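Local atomic coordinates of alpha-Amylase (Thermotoga maritima, PDB entry 2B5D), a protein that belongs to glycosyl hydrolase family 57, pairing a domain built round a largely parallel beta sheet with a helical C-terminal region. Residues A[476-479]-A[480-484]; A[444-447]-A[448-452]. All coordinates share one frame; numbering follows the deposited sequence.

Following the chain from its N terminus, the mixed beta sheet and its surrounding helices come first, and both contacts lie beyond them in the helical C-terminal region. Contact 2 (444-447 with 448-452) comes earlier, near the start of helix 443-458; contact 1 (476-479 with 480-484) follows on the next helix, 473-496. Each spans successive turns of a single helix, so neither closes a loop, and the two stand in series without nesting or crossing. Their centres are 21 Å apart and their nearest atoms about 6 Å, with no touch. The helices themselves meet: M452 packs on helix 473-496, H484 on helix 443-458, and both helices pack against helix 418-436.

Contact 1 of 2, residues A[476-479]-A[480-484]; sequences YAEN and RTKLH
Y476 and R480, one helical turn apart, run side by side. Apolar contact comes from the aliphatic part of the arginine: R480 CG lies over one face of the Y476 ring, offset toward the rim, 3.9 Å from the ring centroid in a CH-pi contact. Chi1 of 172° sets the ring alongside R480; chi2, near a right angle, turns a face to that methylene. Bends at chi2 and chi3 bring the R480 guanidinium to within 6° of parallel with the ring; its nearest approach is NE to Y476 OH, 3.8 Å. An arginine suits this buried place: its methylenes can pack on the ring. The Y476 hydroxyl is hydrogen-bonded to H18 NE2.

Backbone hydrogen bonding is regular: R480 N to Y476 O (2.8 Å), T481 N to A477 O (3.0 Å), K482 N to E478 O (3.2 Å) and L483 N to N479 O (2.9 Å). T481 OG1 adds a weak second bond to A477 O, 3.5 Å long.

E478 OE2 and K482 NZ carry opposite charges but stay 4.6 Å apart, so attraction is probably modest. N-H to carbonyl bonds four residues back mark an alpha helix, here 473-496 of the C-terminal helical region.

Contact 2 of 2, residues A[444-447]-A[448-452]; sequences LVER and VLNQM
V445 and L449 make the apolar contact across this helical turn, V445 CG1 meeting L449 CD1 at 3.8 Å as the two side chains run alongside each other. The valine's chi1 of 161° sets CG1 anti to the backbone N, on the side where the leucine methyl reaches it. Branched aliphatic residues suit this buried strip: V445 also packs on Y437, and L449 on L433 and L495.

The four carbonyls of 444-447 are taken by amides of the following turn. V448 N donates to L444 O (3.0 Å), L449 N to V445 O (2.9 Å), N450 N to E446 O (2.8 Å) and Q451 N to R447 O (3.1 Å). The bond from N450 is nearly straight, 163° at its hydrogen, and its donor lies close to the line of the carbonyl. M452 N continues the pattern by donating to V448 O. These i to i+4 bonds define the alpha helix 443-458, which packs against helices 418-436, 473-496 and 502-511 in the C-terminal helical region. Near its start, L444 N donates to D442 OD2, a side-chain acceptor.

The polar side chains find their partners outside this turn. E446 OE2 forms a salt bridge with R521 NH2, and R447 NH2 another with E509 OE1 on helix 502-511; R447 NE is hydrogen-bonded elsewhere too. The long arginine can span that gap with CG beside its own backbone N (chi1 -78°) and a bend at chi3. Both residues are only partly exposed, so these partners probably offset the cost of placing charge there. Q451 is buried, and its NE2 donates to the backbone O of D512, with a weak second bond to E455 OE1.

Contact 1 of 2, residues A[476-479]-A[480-484]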
loop_
_atom_site.group_PDB
_atom_site.type_symbol
_atom_site.label_atom_id
_atom_site.label_comp_id
_atom_site.label_asym_id
_atom_site.label_seq_id
_atom_site.Cartn_x
_atom_site.Cartn_y
_atom_site.Cartn_z
ATOM N N TYR A 476 11.563 2.417 -1.017
ATOM C CA TYR A 476 12.626 2.989 -0.173
ATOM C C TYR A 476 13.330 4.124 -0.941
ATOM O O TYR A 476 13.843 5.070 -0.326
ATOM C CB TYR A 476 13.645 1.926 0.285
ATOM C CG TYR A 476 14.869 2.499 0.995
ATOM C CD1 TYR A 476 14.827 2.842 2.355
ATOM C CD2 TYR A 476 16.068 2.716 0.303
ATOM C CE1 TYR A 476 15.956 3.383 3.012
ATOM C CE2 TYR A 476 17.205 3.249 0.951
ATOM C CZ TYR A 476 17.137 3.578 2.299
ATOM O OH TYR A 476 18.246 4.111 2.919
ATOM N N ALA A 477 13.299 4.024 -2.277
ATOM C CA ALA A 477 14.017 4.910 -3.193
ATOM C C ALA A 477 13.394 6.310 -3.311
ATOM O O ALA A 477 14.059 7.318 -3.048
ATOM C CB ALA A 477 14.142 4.254 -4.571
ATOM N N GLU A 478 12.122 6.378 -3.710
ATOM C CA GLU A 478 11.465 7.668 -3.859
ATOM C C GLU A 478 11.183 8.257 -2.490
ATOM O O GLU A 478 11.078 9.471 -2.336
ATOM C CB GLU A 478 10.215 7.570 -4.735
ATOM C CG GLU A 478 10.543 7.777 -6.219
ATOM C CD GLU A 478 9.301 7.863 -7.120
ATOM O OE1 GLU A 478 9.207 7.066 -8.103
ATOM O OE2 GLU A 478 8.423 8.729 -6.846
ATOM N N ASN A 479 11.101 7.380 -1.500
ATOM C CA ASN A 479 11.127 7.792 -0.111
ATOM C C ASN A 479 12.457 8.461 0.270
ATOM O O ASN A 479 12.441 9.501 0.904
ATOM C CB ASN A 479 10.802 6.613 0.812
ATOM C CG ASN A 479 9.285 6.259 0.831
ATOM O OD1 ASN A 479 8.498 6.691 -0.039
ATOM N ND2 ASN A 479 8.883 5.455 1.830
ATOM N N ARG A 480 13.591 7.855 -0.109
ATOM C CA ARG A 480 14.909 8.503 -0.004
ATOM C C ARG A 480 14.962 9.884 -0.631
ATOM O O ARG A 480 15.376 10.832 0.011
ATOM C CB ARG A 480 16.015 7.656 -0.617
ATOM C CG ARG A 480 16.571 6.654 0.337
ATOM C CD ARG A 480 17.002 7.324 1.610
ATOM N NE ARG A 480 18.421 7.667 1.539
ATOM C CZ ARG A 480 19.170 8.027 2.586
ATOM N NH1 ARG A 480 18.630 8.108 3.816
ATOM N NH2 ARG A 480 20.462 8.319 2.396
ATOM N N THR A 481 14.534 9.986 -1.880
ATOM C CA THR A 481 14.661 11.233 -2.605
ATOM C C THR A 481 13.911 12.344 -1.887
ATOM O O THR A 481 14.517 13.328 -1.497
ATOM C CB THR A 481 14.238 11.097 -4.091
ATOM O OG1 THR A 481 15.131 10.184 -4.743
ATOM C CG2 THR A 481 14.338 12.452 -4.824
ATOM N N LYS A 482 12.612 12.151 -1.688
ATOM C CA LYS A 482 11.737 13.073 -0.942
ATOM C C LYS A 482 12.225 13.395 0.469
ATOM O O LYS A 482 12.145 14.540 0.912
ATOM C CB LYS A 482 10.307 12.525 -0.903
ATOM C CG LYS A 482 9.747 12.285 -2.328
ATOM C CD LYS A 482 8.283 11.833 -2.313
ATOM C CE LYS A 482 7.713 11.737 -3.749
ATOM N NZ LYS A 482 6.224 11.370 -3.768
ATOM N N LEU A 483 12.766 12.417 1.164
ATOM C CA LEU A 483 13.370 12.699 2.457
ATOM C C LEU A 483 14.481 13.799 2.351
ATOM O O LEU A 483 14.459 14.790 3.068
ATOM C CB LEU A 483 13.903 11.406 3.052
ATOM C CG LEU A 483 14.659 11.456 4.378
ATOM C CD1 LEU A 483 13.741 12.011 5.457
ATOM C CD2 LEU A 483 15.067 10.066 4.709
ATOM N N HIS A 484 15.425 13.634 1.426
ATOM C CA HIS A 484 16.440 14.654 1.184
ATOM C C HIS A 484 15.895 15.950 0.598
ATOM O O HIS A 484 16.380 17.014 0.949
ATOM C CB HIS A 484 17.584 14.047 0.363
ATOM C CG HIS A 484 18.275 12.947 1.091
ATOM N ND1 HIS A 484 18.249 11.634 0.664
ATOM C CD2 HIS A 484 18.921 12.941 2.272
ATOM C CE1 HIS A 484 18.911 10.874 1.525
ATOM N NE2 HIS A 484 19.338 11.648 2.508
#

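Contact 2 of 2, residues A[444-447]-A[448-452]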
loop_
_atom_site.group_PDB
_atom_site.type_symbol
_atom_site.label_atom_id
_atom_site.label_comp_id
_atom_site.label_asym_id
_atom_site.label_seq_id
_atom_site.Cartn_x
_atom_site.Cartn_y
_atom_site.Cartn_z
ATOM N N LEU A 444 27.773 29.390 10.995
ATOM C CA LEU A 444 26.468 28.756 11.145
ATOM C C LEU A 444 25.801 28.707 9.779
ATOM O O LEU A 444 25.326 27.662 9.383
ATOM C CB LEU A 444 25.572 29.515 12.118
ATOM C CG LEU A 444 24.718 28.719 13.125
ATOM C CD1 LEU A 444 23.372 29.431 13.360
ATOM C CD2 LEU A 444 24.490 27.226 12.787
ATOM N N VAL A 445 25.779 29.843 9.079
ATOM C CA VAL A 445 25.269 29.934 7.709
ATOM C C VAL A 445 25.989 28.959 6.768
ATOM O O VAL A 445 25.381 28.392 5.856
ATOM C CB VAL A 445 25.415 31.361 7.176
ATOM C CG1 VAL A 445 25.332 31.398 5.678
ATOM C CG2 VAL A 445 24.329 32.255 7.765
ATOM N N GLU A 446 27.271 28.760 7.044
ATOM C CA GLU A 446 28.149 27.934 6.267
ATOM C C GLU A 446 27.822 26.465 6.489
ATOM O O GLU A 446 27.662 25.722 5.524
ATOM C CB GLU A 446 29.607 28.219 6.635
ATOM C CG GLU A 446 30.586 27.929 5.488
ATOM C CD GLU A 446 31.987 27.534 5.959
ATOM O OE1 GLU A 446 32.161 27.290 7.174
ATOM O OE2 GLU A 446 32.904 27.433 5.111
ATOM N N ARG A 447 27.745 26.056 7.755
ATOM C CA ARG A 447 27.210 24.747 8.127
ATOM C C ARG A 447 25.836 24.442 7.476
ATOM O O ARG A 447 25.591 23.321 6.995
ATOM C CB ARG A 447 27.166 24.621 9.628
ATOM C CG ARG A 447 28.528 24.331 10.230
ATOM C CD ARG A 447 28.467 24.371 11.779
ATOM N NE ARG A 447 27.571 23.345 12.314
ATOM C CZ ARG A 447 26.822 23.471 13.409
ATOM N NH1 ARG A 447 26.828 24.597 14.106
ATOM N NH2 ARG A 447 26.046 22.464 13.796
ATOM N N VAL A 448 24.984 25.456 7.392
ATOM C CA VAL A 448 23.653 25.280 6.834
ATOM C C VAL A 448 23.724 25.066 5.325
ATOM O O VAL A 448 23.059 24.180 4.749
ATOM C CB VAL A 448 22.748 26.483 7.203
ATOM C CG1 VAL A 448 21.462 26.549 6.390
ATOM C CG2 VAL A 448 22.429 26.456 8.735
ATOM N N LEU A 449 24.530 25.893 4.679
ATOM C CA LEU A 449 24.688 25.832 3.254
ATOM C C LEU A 449 25.405 24.538 2.854
ATOM O O LEU A 449 25.031 23.891 1.879
ATOM C CB LEU A 449 25.396 27.095 2.769
ATOM C CG LEU A 449 24.451 28.301 2.672
ATOM C CD1 LEU A 449 25.221 29.588 2.326
ATOM C CD2 LEU A 449 23.289 28.110 1.689
ATOM N N ASN A 450 26.397 24.139 3.640
ATOM C CA ASN A 450 27.075 22.878 3.434
ATOM C C ASN A 450 26.152 21.640 3.534
ATOM O O ASN A 450 26.335 20.668 2.804
ATOM C CB ASN A 450 28.203 22.723 4.449
ATOM C CG ASN A 450 29.440 23.542 4.116
ATOM O OD1 ASN A 450 30.413 23.514 4.876
ATOM N ND2 ASN A 450 29.420 24.263 3.004
ATOM N N GLN A 451 25.197 21.658 4.457
ATOM C CA GLN A 451 24.244 20.550 4.605
ATOM C C GLN A 451 23.180 20.632 3.525
ATOM O O GLN A 451 22.754 19.610 2.987
ATOM C CB GLN A 451 23.623 20.505 6.025
ATOM C CG GLN A 451 22.950 19.169 6.381
ATOM C CD GLN A 451 23.943 18.047 6.494
ATOM O OE1 GLN A 451 25.062 18.251 6.983
ATOM N NE2 GLN A 451 23.552 16.844 6.051
ATOM N N MET A 452 22.788 21.829 3.138
ATOM C CA MET A 452 21.919 21.903 1.979
ATOM C C MET A 452 22.509 21.188 0.739
ATOM O O MET A 452 21.810 20.433 0.060
ATOM C CB MET A 452 21.536 23.333 1.669
ATOM C CG MET A 452 20.527 23.857 2.677
ATOM S SD MET A 452 20.367 25.662 2.599
ATOM C CE MET A 452 19.314 25.898 1.145
#